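Local atomic coordinates of UDP-N-Acetylglucosamine 2-Epimerase (Thermus thermophilus, PDB entry 1V4V), a protein that probably interconverts UDP-N-acetylglucosamine and UDP-N-acetylmannosamine by inverting the configuration at C2 of the sugar. Residues A[198-203]-A[232-237]; A[189-194]-A[269-274]; A[222-227]-A[323-328]; A[217-222]-A[248-253]. All blocks are in the same frame, centred on the assembly; numbering follows the deposited sequence. Where two conformers were deposited one is given.

All four contacts belong to the Rossmann-like domain whose six-stranded parallel sheet contains interaction 1. Interaction 2 packs on one face of that strand pair, where V234 CG1 comes within 3.7 Å of L271 CD2, the centres of the two contacts lying 10 Å apart. Interactions 3 and 4 lie toward the other face: F233 CZ is 3.8 Å from V224 CG1, and Y235 CD2 is 3.7 Å from L251 CD1. Both use helix 214-227 and share K222, their centres 11 Å apart. Interactions 2 and 3, with the sheet between them, do not touch; their nearest atoms are about 14 Å apart. No ligand marks a pocket at these contacts.

Interaction 1. Residues A[198-203]-A[232-237]; sequences GPYVTV and TFVYPV
Strands 200-203 and 232-236 run parallel at 26°, their axes 4.6 Å apart at closest approach, and four backbone hydrogen bonds join them: T232 N to P199 O, V201 N to T232 O, V234 N to V201 O and V203 N to V234 O, the last 2.7 Å long with an N-H...O angle of 170°. On one face of the sheet Y200 and T232 lie side by side, the ring atom CD2 of Y200 being 3.9 Å from T232 CB and also meeting CG2 of V234. V201 and F233 occupy the other face, where V201 CB stands 3.6 Å from F233 CD2. With helix 214-227 linking the two strands, the pair forms a beta-alpha-beta unit inside the six-stranded parallel sheet, between strands 275-280 and 257-260. Further along, V203 CG1 makes a CH-pi contact over one face of the Y235 ring, 4.1 Å from its centroid, while V237 CG2 covers the opposite face. The ring reaches this place because CG of Y235 is anti to the backbone N (chi1 -179°). Replacing Y235 by an alanine would probably leave both valine methyls without the ring between them and open a gap beside L251 of helix 241-251. P236 CD comes within 3.3 Å of V203 O.

Interaction 2. Residues A[189-194]-A[269-274]; sequences GRLPEG and AALMRA
L191 and A270 bring the loop after helix 177-188 against helix 265-273 through apolar contacts, with no hydrogen bond between the two segments. L191 does most of the touching with one branch: CD2 meets the methyl CB of A274 at 3.8 Å and the backbone CA of L271 at 4.0 Å. The same methyl lies 4.1 Å from L271 CD1. Nearer the base of the leucine, CG is 4.2 Å from A270 CB. The first torsion of L191 (chi1 -74°) sets CG beside the backbone N, and an unusual chi2 of 97° helps place CD2 near A274. P192 adds a looser apolar touch, CD to L271 CB at 4.4 Å.

A second group of contacts sets side chain against backbone. The A270 methyl points at the loop and lies 4.0 Å from both G189 C and L191 N, so the chain passes close to a small residue. The neighbouring polar groups bond outside the pair: R190 O accepts from S267 OG, and L271 O pairs with S275 OG. Around this seam, A269 rests on A185 and A186 of helix 177-188, and L263 meets both P192 and L271, while the helix faces strands 200-203 and 232-236 of the sheet.

Interaction 3. Residues A[222-227]-A[323-328]; sequences KRVAEA and GVYRVV
R223 lays its guanidinium flat over one face of the Y325 ring, a cation-pi stack in which CZ is 3.8 Å from the ring centroid and the two planes differ by 18°. The group is offset toward the rim: NH2 of R223 comes nearest, 3.3 Å from CE2 of Y325. A bend at chi3 (72°) turns the end of the arginine back over the tyrosine, and R223 CB completes the cover at 3.6 Å from Y325 CD1. A salt bridge from R223 NH1 to E322 adds a second restraint on the guanidinium and is likely to limit its rotation over the ring.

Apolar contacts continue on the inner side. V224 CG2 meets Y325 CD1 at 3.9 Å, and V224 CG1 meets V328 CG1 at 3.7 Å, the two valines crossing at about a right angle. A227 CB approaches the ring edge near OH. A serine in place of Y325 would probably leave the R223 guanidinium without its stacking surface and open a gap beside V224.

Helices 214-227 and 321-332 pass at 33° with axes 9.5 Å apart, and V224 also packs on F233: this is a helix layer against a parallel sheet, as in the Rossmann-like domains of the GT-B fold.

Interaction 4. Residues A[217-222]-A[248-253]; sequences LAQALK and FPVLKG
V250 packs against A218 and Q219 of the neighbouring helix, CG1 touching both and CG2 the glutamine amide. Its CG1, anti to the backbone N (chi1 176°), meets the A218 methyl at 3.8 Å and CD of Q219 at 3.6 Å. CG2 lies beneath the amide end of the glutamine, where Q219 NE2 is 3.3 Å away. Although the CB of Q219 starts out away from the partner segment, the chain bends at chi2 (-74°) and brings the amide back across the valine; the two side chains meet obliquely.

L251 reaches the same helix with its CD2 branch. That methyl is 3.7 Å from A218 O and 4.1 Å from K222 CB, while L251 CG faces A218 CB. K222 takes the opposite course from the glutamine, fully extended beyond CG. In the conformer given, K222 NZ is 2.7 Å from a water that donates to V250 O, so the lysine half of this bridge is less certain.

On the sheet side L221 and L251 both touch F257, so helices 214-227 and 241-251 pack as adjacent members of the layer covering one face of a parallel sheet, the alpha/beta/alpha arrangement of a Rossmann-like GT-B domain.

Interaction 1. Residues A[198-203]-A[232-237]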
loop_
_atom_site.group_PDB
_atom_site.type_symbol
_atom_site.label_atom_id
_atom_site.label_comp_id
_atom_site.label_asym_id
_atom_site.label_seq_id
_atom_site.Cartn_x
_atom_site.Cartn_y
_atom_site.Cartn_z
ATOM N N GLY A 198 16.941 -32.258 -37.348
ATOM C CA GLY A 198 17.864 -31.908 -36.277
ATOM C C GLY A 198 19.041 -32.863 -36.163
ATOM O O GLY A 198 19.253 -33.680 -37.061
ATOM N N PRO A 199 19.811 -32.819 -35.063
ATOM C CA PRO A 199 19.678 -31.944 -33.889
ATOM C C PRO A 199 19.931 -30.470 -34.198
ATOM O O PRO A 199 20.534 -30.128 -35.220
ATOM C CB PRO A 199 20.727 -32.496 -32.921
ATOM C CG PRO A 199 20.912 -33.919 -33.367
ATOM C CD PRO A 199 20.904 -33.783 -34.862
ATOM N N TYR A 200 19.498 -29.607 -33.284
ATOM C CA TYR A 200 19.658 -28.171 -33.457
ATOM C C TYR A 200 20.418 -27.486 -32.337
ATOM O O TYR A 200 20.488 -27.985 -31.215
ATOM C CB TYR A 200 18.297 -27.478 -33.532
ATOM C CG TYR A 200 17.311 -28.106 -34.487
ATOM C CD1 TYR A 200 16.245 -28.871 -34.010
ATOM C CD2 TYR A 200 17.428 -27.918 -35.861
ATOM C CE1 TYR A 200 15.315 -29.431 -34.883
ATOM C CE2 TYR A 200 16.505 -28.478 -36.747
ATOM C CZ TYR A 200 15.452 -29.230 -36.248
ATOM O OH TYR A 200 14.531 -29.773 -37.116
ATOM N N VAL A 201 20.984 -26.335 -32.683
ATOM C CA VAL A 201 21.664 -25.458 -31.741
ATOM C C VAL A 201 21.005 -24.119 -32.049
ATOM O O VAL A 201 21.025 -23.670 -33.196
ATOM C CB VAL A 201 23.181 -25.327 -32.012
ATOM C CG1 VAL A 201 23.762 -24.215 -31.144
ATOM C CG2 VAL A 201 23.886 -26.647 -31.694
ATOM N N THR A 202 20.392 -23.497 -31.048
ATOM C CA THR A 202 19.753 -22.206 -31.275
ATOM C C THR A 202 20.762 -21.113 -30.995
ATOM O O THR A 202 21.489 -21.164 -29.999
ATOM C CB THR A 202 18.520 -22.007 -30.368
ATOM O OG1 THR A 202 17.515 -22.971 -30.702
ATOM C CG2 THR A 202 17.940 -20.601 -30.553
ATOM N N VAL A 203 20.828 -20.140 -31.899
ATOM C CA VAL A 203 21.755 -19.025 -31.751
ATOM C C VAL A 203 21.010 -17.703 -31.707
ATOM O O VAL A 203 20.062 -17.486 -32.471
ATOM C CB VAL A 203 22.771 -18.971 -32.914
ATOM C CG1 VAL A 203 23.635 -17.724 -32.789
ATOM C CG2 VAL A 203 23.647 -20.217 -32.916
ATOM N N THR A 232 22.393 -28.495 -36.983
ATOM C CA THR A 232 21.862 -27.348 -37.700
ATOM C C THR A 232 21.755 -26.193 -36.719
ATOM O O THR A 232 21.108 -26.311 -35.685
ATOM C CB THR A 232 20.490 -27.635 -38.291
ATOM O OG1 THR A 232 20.613 -28.674 -39.271
ATOM C CG2 THR A 232 19.922 -26.372 -38.946
ATOM N N PHE A 233 22.409 -25.084 -37.050
ATOM C CA PHE A 233 22.408 -23.896 -36.201
ATOM C C PHE A 233 21.322 -22.940 -36.668
ATOM O O PHE A 233 21.383 -22.414 -37.777
ATOM C CB PHE A 233 23.792 -23.233 -36.245
ATOM C CG PHE A 233 24.894 -24.114 -35.704
ATOM C CD1 PHE A 233 25.372 -25.191 -36.447
ATOM C CD2 PHE A 233 25.397 -23.909 -34.419
ATOM C CE1 PHE A 233 26.329 -26.061 -35.925
ATOM C CE2 PHE A 233 26.354 -24.768 -33.878
ATOM C CZ PHE A 233 26.825 -25.853 -34.633
ATOM N N VAL A 234 20.326 -22.732 -35.811
ATOM C CA VAL A 234 19.195 -21.865 -36.132
ATOM C C VAL A 234 19.334 -20.533 -35.420
ATOM O O VAL A 234 19.360 -20.466 -34.189
ATOM C CB VAL A 234 17.874 -22.542 -35.750
ATOM C CG1 VAL A 234 16.699 -21.691 -36.221
ATOM C CG2 VAL A 234 17.816 -23.930 -36.384
ATOM N N TYR A 235 19.394 -19.472 -36.220
ATOM C CA TYR A 235 19.608 -18.126 -35.727
ATOM C C TYR A 235 18.564 -17.090 -36.164
ATOM O O TYR A 235 18.603 -16.607 -37.294
ATOM C CB TYR A 235 21.009 -17.701 -36.192
ATOM C CG TYR A 235 21.516 -16.329 -35.791
ATOM C CD1 TYR A 235 20.832 -15.526 -34.883
ATOM C CD2 TYR A 235 22.725 -15.853 -36.309
ATOM C CE1 TYR A 235 21.340 -14.279 -34.497
ATOM C CE2 TYR A 235 23.238 -14.615 -35.933
ATOM C CZ TYR A 235 22.547 -13.835 -35.029
ATOM O OH TYR A 235 23.073 -12.628 -34.646
ATOM N N PRO A 236 17.609 -16.758 -35.280
ATOM C CA PRO A 236 16.589 -15.756 -35.622
ATOM C C PRO A 236 17.307 -14.419 -35.441
ATOM O O PRO A 236 17.526 -13.978 -34.315
ATOM C CB PRO A 236 15.510 -15.973 -34.560
ATOM C CG PRO A 236 15.726 -17.406 -34.117
ATOM C CD PRO A 236 17.228 -17.489 -34.062
ATOM N N VAL A 237 17.695 -13.787 -36.544
ATOM C CA VAL A 237 18.429 -12.528 -36.480
ATOM C C VAL A 237 17.556 -11.291 -36.298
ATOM O O VAL A 237 16.572 -11.107 -37.014
ATOM C CB VAL A 237 19.281 -12.334 -37.753
ATOM C CG1 VAL A 237 20.234 -11.158 -37.577
ATOM C CG2 VAL A 237 20.041 -13.604 -38.064
#

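Interaction 2. Residues A[189-194]-A[269-274]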
loop_
_atom_site.group_PDB
_atom_site.type_symbol
_atom_site.label_atom_id
_atom_site.label_comp_id
_atom_site.label_asym_id
_atom_site.label_seq_id
_atom_site.Cartn_x
_atom_site.Cartn_y
_atom_site.Cartn_z
ATOM N N GLY A 189 3.649 -23.964 -28.477
ATOM C CA GLY A 189 4.220 -23.378 -29.673
ATOM C C GLY A 189 4.623 -24.369 -30.748
ATOM O O GLY A 189 4.637 -25.580 -30.530
ATOM N N ARG A 190 4.949 -23.839 -31.921
ATOM C CA ARG A 190 5.375 -24.653 -33.050
ATOM C C ARG A 190 6.685 -24.126 -33.610
ATOM O O ARG A 190 6.862 -22.918 -33.777
ATOM C CB ARG A 190 4.315 -24.643 -34.150
ATOM C CG ARG A 190 3.109 -25.510 -33.855
ATOM C CD ARG A 190 2.080 -25.393 -34.963
ATOM N NE ARG A 190 1.508 -24.051 -35.019
ATOM C CZ ARG A 190 0.623 -23.653 -35.927
ATOM N NH1 ARG A 190 0.208 -24.494 -36.867
ATOM N NH2 ARG A 190 0.147 -22.414 -35.892
ATOM N N LEU A 191 7.605 -25.037 -33.902
ATOM C CA LEU A 191 8.890 -24.642 -34.448
ATOM C C LEU A 191 8.721 -23.980 -35.802
ATOM O O LEU A 191 7.680 -24.124 -36.453
ATOM C CB LEU A 191 9.812 -25.852 -34.605
ATOM C CG LEU A 191 10.433 -26.461 -33.349
ATOM C CD1 LEU A 191 9.601 -27.644 -32.894
ATOM C CD2 LEU A 191 11.847 -26.917 -33.662
ATOM N N PRO A 192 9.739 -23.222 -36.236
ATOM C CA PRO A 192 9.695 -22.544 -37.532
ATOM C C PRO A 192 9.469 -23.599 -38.606
ATOM O O PRO A 192 9.824 -24.762 -38.419
ATOM C CB PRO A 192 11.077 -21.907 -37.629
ATOM C CG PRO A 192 11.373 -21.565 -36.202
ATOM C CD PRO A 192 10.934 -22.816 -35.472
ATOM N N GLU A 193 8.882 -23.190 -39.725
ATOM C CA GLU A 193 8.595 -24.105 -40.823
ATOM C C GLU A 193 9.799 -24.401 -41.707
ATOM O O GLU A 193 10.695 -23.574 -41.847
ATOM C CB GLU A 193 7.481 -23.531 -41.707
ATOM C CG GLU A 193 6.105 -23.471 -41.070
ATOM C CD GLU A 193 5.456 -24.835 -40.950
ATOM O OE1 GLU A 193 4.227 -24.889 -40.722
ATOM O OE2 GLU A 193 6.172 -25.851 -41.078
ATOM N N GLY A 194 9.798 -25.591 -42.299
ATOM C CA GLY A 194 10.854 -25.992 -43.215
ATOM C C GLY A 194 12.269 -26.189 -42.713
ATOM O O GLY A 194 13.208 -26.166 -43.510
ATOM N N ALA A 269 10.309 -20.590 -27.974
ATOM C CA ALA A 269 10.389 -21.528 -26.860
ATOM C C ALA A 269 10.442 -22.961 -27.382
ATOM O O ALA A 269 11.180 -23.798 -26.859
ATOM C CB ALA A 269 9.189 -21.357 -25.928
ATOM N N ALA A 270 9.651 -23.239 -28.415
ATOM C CA ALA A 270 9.614 -24.570 -29.005
ATOM C C ALA A 270 10.968 -24.901 -29.636
ATOM O O ALA A 270 11.483 -26.007 -29.477
ATOM C CB ALA A 270 8.508 -24.646 -30.054
ATOM N N LEU A 271 11.542 -23.934 -30.344
ATOM C CA LEU A 271 12.841 -24.130 -30.982
ATOM C C LEU A 271 13.904 -24.446 -29.933
ATOM O O LEU A 271 14.681 -25.387 -30.082
ATOM C CB LEU A 271 13.244 -22.874 -31.751
ATOM C CG LEU A 271 14.635 -22.875 -32.393
ATOM C CD1 LEU A 271 14.753 -24.017 -33.403
ATOM C CD2 LEU A 271 14.862 -21.538 -33.070
HETATM N N MSE A 272 13.944 -23.650 -28.870
HETATM C CA MSE A 272 14.921 -23.883 -27.816
HETATM C C MSE A 272 14.749 -25.263 -27.194
HETATM O O MSE A 272 15.727 -25.984 -26.988
HETATM C CB MSE A 272 14.807 -22.813 -26.724
HETATM C CG MSE A 272 15.250 -21.427 -27.148
HETATM SE SE MSE A 272 15.334 -20.232 -25.611
HETATM C CE MSE A 272 13.449 -19.896 -25.418
ATOM N N ARG A 273 13.509 -25.632 -26.894
ATOM C CA ARG A 273 13.239 -26.928 -26.289
ATOM C C ARG A 273 13.737 -28.073 -27.173
ATOM O O ARG A 273 14.170 -29.112 -26.673
ATOM C CB ARG A 273 11.739 -27.090 -26.024
ATOM C CG ARG A 273 11.399 -28.331 -25.215
ATOM C CD ARG A 273 9.903 -28.447 -24.958
ATOM N NE ARG A 273 9.159 -28.703 -26.186
ATOM C CZ ARG A 273 7.859 -28.975 -26.231
ATOM N NH1 ARG A 273 7.152 -29.025 -25.109
ATOM N NH2 ARG A 273 7.269 -29.207 -27.395
ATOM N N ALA A 274 13.687 -27.877 -28.487
ATOM C CA ALA A 274 14.138 -28.907 -29.425
ATOM C C ALA A 274 15.640 -28.845 -29.699
ATOM O O ALA A 274 16.161 -29.623 -30.497
ATOM C CB ALA A 274 13.376 -28.772 -30.743
#

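Interaction 3. Residues A[222-227]-A[323-328]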
loop_
_atom_site.group_PDB
_atom_site.type_symbol
_atom_site.label_atom_id
_atom_site.label_comp_id
_atom_site.label_asym_id
_atom_site.label_seq_id
_atom_site.Cartn_x
_atom_site.Cartn_y
_atom_site.Cartn_z
ATOM N N LYS A 222 30.731 -19.537 -37.403
ATOM C CA LYS A 222 30.839 -20.188 -38.704
ATOM C C LYS A 222 31.828 -21.347 -38.554
ATOM O O LYS A 222 31.604 -22.439 -39.082
ATOM C CB LYS A 222 31.342 -19.197 -39.760
ATOM C CG LYS A 222 31.612 -19.841 -41.122
ATOM C CD LYS A 222 32.112 -18.816 -42.135
ATOM C CE LYS A 222 32.399 -19.466 -43.481
ATOM N NZ LYS A 222 33.061 -18.523 -44.432
ATOM N N ARG A 223 32.922 -21.112 -37.826
ATOM C CA ARG A 223 33.915 -22.162 -37.600
ATOM C C ARG A 223 33.288 -23.328 -36.848
ATOM O O ARG A 223 33.572 -24.495 -37.134
ATOM C CB ARG A 223 35.103 -21.643 -36.781
ATOM C CG ARG A 223 36.099 -20.802 -37.546
ATOM C CD ARG A 223 37.273 -20.425 -36.644
ATOM N NE ARG A 223 38.148 -21.563 -36.362
ATOM C CZ ARG A 223 39.095 -21.557 -35.428
ATOM N NH1 ARG A 223 39.285 -20.479 -34.680
ATOM N NH2 ARG A 223 39.863 -22.622 -35.250
ATOM N N VAL A 224 32.446 -23.011 -35.866
ATOM C CA VAL A 224 31.783 -24.052 -35.093
ATOM C C VAL A 224 30.888 -24.876 -36.024
ATOM O O VAL A 224 30.915 -26.107 -36.005
ATOM C CB VAL A 224 30.907 -23.453 -33.958
ATOM C CG1 VAL A 224 30.129 -24.563 -33.257
ATOM C CG2 VAL A 224 31.793 -22.712 -32.949
ATOM N N ALA A 225 30.102 -24.192 -36.843
ATOM C CA ALA A 225 29.198 -24.876 -37.764
ATOM C C ALA A 225 29.962 -25.810 -38.702
ATOM O O ALA A 225 29.520 -26.919 -38.988
ATOM C CB ALA A 225 28.397 -23.852 -38.564
ATOM N N GLU A 226 31.120 -25.368 -39.178
ATOM C CA GLU A 226 31.909 -26.203 -40.075
ATOM C C GLU A 226 32.454 -27.440 -39.359
ATOM O O GLU A 226 32.649 -28.489 -39.974
ATOM C CB GLU A 226 33.052 -25.381 -40.666
ATOM C CG GLU A 226 32.563 -24.198 -41.478
ATOM C CD GLU A 226 33.690 -23.313 -41.962
ATOM O OE1 GLU A 226 34.501 -22.872 -41.119
ATOM O OE2 GLU A 226 33.758 -23.055 -43.181
ATOM N N ALA A 227 32.679 -27.322 -38.054
ATOM C CA ALA A 227 33.203 -28.439 -37.270
ATOM C C ALA A 227 32.131 -29.456 -36.871
ATOM O O ALA A 227 32.458 -30.565 -36.436
ATOM C CB ALA A 227 33.906 -27.910 -36.011
ATOM N N GLY A 323 38.441 -17.987 -28.436
ATOM C CA GLY A 323 37.908 -18.557 -27.211
ATOM C C GLY A 323 36.482 -19.066 -27.358
ATOM O O GLY A 323 36.126 -20.110 -26.809
ATOM N N VAL A 324 35.656 -18.328 -28.094
ATOM C CA VAL A 324 34.269 -18.730 -28.300
ATOM C C VAL A 324 34.247 -20.059 -29.045
ATOM O O VAL A 324 33.489 -20.970 -28.700
ATOM C CB VAL A 324 33.496 -17.668 -29.121
ATOM C CG1 VAL A 324 32.130 -18.208 -29.519
ATOM C CG2 VAL A 324 33.339 -16.396 -28.300
ATOM N N TYR A 325 35.077 -20.169 -30.075
ATOM C CA TYR A 325 35.154 -21.402 -30.849
ATOM C C TYR A 325 35.572 -22.567 -29.945
ATOM O O TYR A 325 34.956 -23.635 -29.958
ATOM C CB TYR A 325 36.167 -21.243 -31.989
ATOM C CG TYR A 325 36.501 -22.540 -32.703
ATOM C CD1 TYR A 325 35.584 -23.143 -33.562
ATOM C CD2 TYR A 325 37.731 -23.173 -32.498
ATOM C CE1 TYR A 325 35.877 -24.345 -34.200
ATOM C CE2 TYR A 325 38.036 -24.376 -33.131
ATOM C CZ TYR A 325 37.102 -24.956 -33.979
ATOM O OH TYR A 325 37.381 -26.154 -34.594
ATOM N N ARG A 326 36.627 -22.362 -29.164
ATOM C CA ARG A 326 37.116 -23.415 -28.278
ATOM C C ARG A 326 36.070 -23.869 -27.265
ATOM O O ARG A 326 35.865 -25.070 -27.064
ATOM C CB ARG A 326 38.373 -22.948 -27.538
ATOM C CG ARG A 326 39.580 -22.741 -28.442
ATOM C CD ARG A 326 40.830 -22.397 -27.626
ATOM N NE ARG A 326 41.946 -22.024 -28.488
ATOM C CZ ARG A 326 43.169 -21.742 -28.046
ATOM N NH1 ARG A 326 43.432 -21.791 -26.748
ATOM N NH2 ARG A 326 44.126 -21.409 -28.902
ATOM N N VAL A 327 35.403 -22.914 -26.629
ATOM C CA VAL A 327 34.394 -23.243 -25.625
ATOM C C VAL A 327 33.178 -23.952 -26.211
ATOM O O VAL A 327 32.727 -24.972 -25.689
ATOM C CB VAL A 327 33.935 -21.974 -24.874
ATOM C CG1 VAL A 327 32.728 -22.278 -23.999
ATOM C CG2 VAL A 327 35.091 -21.451 -24.011
ATOM N N VAL A 328 32.637 -23.416 -27.295
ATOM C CA VAL A 328 31.459 -24.031 -27.894
ATOM C C VAL A 328 31.783 -25.408 -28.470
ATOM O O VAL A 328 31.028 -26.365 -28.279
ATOM C CB VAL A 328 30.859 -23.109 -28.979
ATOM C CG1 VAL A 328 29.669 -23.782 -29.653
ATOM C CG2 VAL A 328 30.406 -21.795 -28.329
#

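Interaction 4. Residues A[217-222]-A[248-253]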
loop_
_atom_site.group_PDB
_atom_site.type_symbol
_atom_site.label_atom_id
_atom_site.label_comp_id
_atom_site.label_asym_id
_atom_site.label_seq_id
_atom_site.Cartn_x
_atom_site.Cartn_y
_atom_site.Cartn_z
ATOM N N LEU A 217 32.347 -12.436 -34.000
ATOM C CA LEU A 217 31.658 -13.538 -33.331
ATOM C C LEU A 217 30.960 -14.443 -34.348
ATOM O O LEU A 217 30.915 -15.659 -34.179
ATOM C CB LEU A 217 30.647 -13.000 -32.313
ATOM C CG LEU A 217 31.270 -12.294 -31.103
ATOM C CD1 LEU A 217 30.192 -11.646 -30.257
ATOM C CD2 LEU A 217 32.068 -13.306 -30.282
ATOM N N ALA A 218 30.419 -13.849 -35.408
ATOM C CA ALA A 218 29.759 -14.646 -36.437
ATOM C C ALA A 218 30.773 -15.578 -37.089
ATOM O O ALA A 218 30.467 -16.738 -37.369
ATOM C CB ALA A 218 29.124 -13.735 -37.492
ATOM N N GLN A 219 31.982 -15.075 -37.333
ATOM C CA GLN A 219 33.026 -15.892 -37.945
ATOM C C GLN A 219 33.361 -17.071 -37.041
ATOM O O GLN A 219 33.613 -18.175 -37.517
ATOM C CB GLN A 219 34.296 -15.070 -38.195
ATOM C CG GLN A 219 34.168 -13.991 -39.263
ATOM C CD GLN A 219 34.135 -14.548 -40.680
ATOM O OE1 GLN A 219 34.318 -15.751 -40.900
ATOM N NE2 GLN A 219 33.907 -13.666 -41.652
ATOM N N ALA A 220 33.371 -16.833 -35.733
ATOM C CA ALA A 220 33.673 -17.898 -34.787
ATOM C C ALA A 220 32.567 -18.952 -34.859
ATOM O O ALA A 220 32.837 -20.156 -34.835
ATOM C CB ALA A 220 33.774 -17.333 -33.361
ATOM N N LEU A 221 31.323 -18.499 -34.955
ATOM C CA LEU A 221 30.198 -19.426 -35.028
ATOM C C LEU A 221 30.224 -20.186 -36.357
ATOM O O LEU A 221 29.793 -21.337 -36.434
ATOM C CB LEU A 221 28.875 -18.674 -34.859
ATOM C CG LEU A 221 28.668 -18.040 -33.477
ATOM C CD1 LEU A 221 27.310 -17.373 -33.420
ATOM C CD2 LEU A 221 28.780 -19.101 -32.390
ATOM N N LYS A 222 30.731 -19.537 -37.403
ATOM C CA LYS A 222 30.839 -20.188 -38.704
ATOM C C LYS A 222 31.828 -21.347 -38.554
ATOM O O LYS A 222 31.604 -22.439 -39.082
ATOM C CB LYS A 222 31.342 -19.197 -39.760
ATOM C CG LYS A 222 31.612 -19.841 -41.122
ATOM C CD LYS A 222 32.112 -18.816 -42.135
ATOM C CE LYS A 222 32.399 -19.466 -43.481
ATOM N NZ LYS A 222 33.061 -18.523 -44.432
ATOM N N PHE A 248 24.943 -11.275 -41.749
ATOM C CA PHE A 248 24.569 -11.843 -43.044
ATOM C C PHE A 248 25.742 -12.204 -43.958
ATOM O O PHE A 248 25.811 -13.321 -44.469
ATOM C CB PHE A 248 23.607 -10.891 -43.769
ATOM C CG PHE A 248 22.159 -11.139 -43.455
ATOM C CD1 PHE A 248 21.757 -11.491 -42.173
ATOM C CD2 PHE A 248 21.190 -11.009 -44.444
ATOM C CE1 PHE A 248 20.413 -11.714 -41.878
ATOM C CE2 PHE A 248 19.842 -11.230 -44.161
ATOM C CZ PHE A 248 19.454 -11.582 -42.877
ATOM N N PRO A 249 26.684 -11.272 -44.180
ATOM C CA PRO A 249 27.813 -11.602 -45.056
ATOM C C PRO A 249 28.657 -12.794 -44.597
ATOM O O PRO A 249 29.307 -13.461 -45.408
ATOM C CB PRO A 249 28.609 -10.294 -45.098
ATOM C CG PRO A 249 28.285 -9.654 -43.787
ATOM C CD PRO A 249 26.803 -9.898 -43.668
ATOM N N VAL A 250 28.635 -13.068 -43.298
ATOM C CA VAL A 250 29.407 -14.175 -42.754
ATOM C C VAL A 250 28.643 -15.497 -42.729
ATOM O O VAL A 250 29.175 -16.533 -43.124
ATOM C CB VAL A 250 29.869 -13.877 -41.305
ATOM C CG1 VAL A 250 30.590 -15.088 -40.733
ATOM C CG2 VAL A 250 30.775 -12.646 -41.281
ATOM N N LEU A 251 27.394 -15.455 -42.278
ATOM C CA LEU A 251 26.607 -16.673 -42.142
ATOM C C LEU A 251 25.702 -17.077 -43.301
ATOM O O LEU A 251 25.241 -18.212 -43.340
ATOM C CB LEU A 251 25.799 -16.614 -40.842
ATOM C CG LEU A 251 26.671 -16.510 -39.578
ATOM C CD1 LEU A 251 25.778 -16.389 -38.341
ATOM C CD2 LEU A 251 27.578 -17.726 -39.466
ATOM N N LYS A 252 25.431 -16.161 -44.229
ATOM C CA LYS A 252 24.612 -16.513 -45.390
ATOM C C LYS A 252 25.474 -17.427 -46.243
ATOM O O LYS A 252 26.643 -17.133 -46.487
ATOM C CB LYS A 252 24.246 -15.277 -46.217
ATOM C CG LYS A 252 23.084 -14.476 -45.677
ATOM C CD LYS A 252 21.775 -15.225 -45.803
ATOM C CE LYS A 252 20.627 -14.381 -45.268
ATOM N NZ LYS A 252 19.309 -15.064 -45.364
ATOM N N GLY A 253 24.909 -18.534 -46.698
ATOM C CA GLY A 253 25.684 -19.436 -47.519
ATOM C C GLY A 253 26.363 -20.529 -46.718
ATOM O O GLY A 253 26.987 -21.417 -47.298
HETATM O O HOH W 1 30.983 -16.884 -45.098
#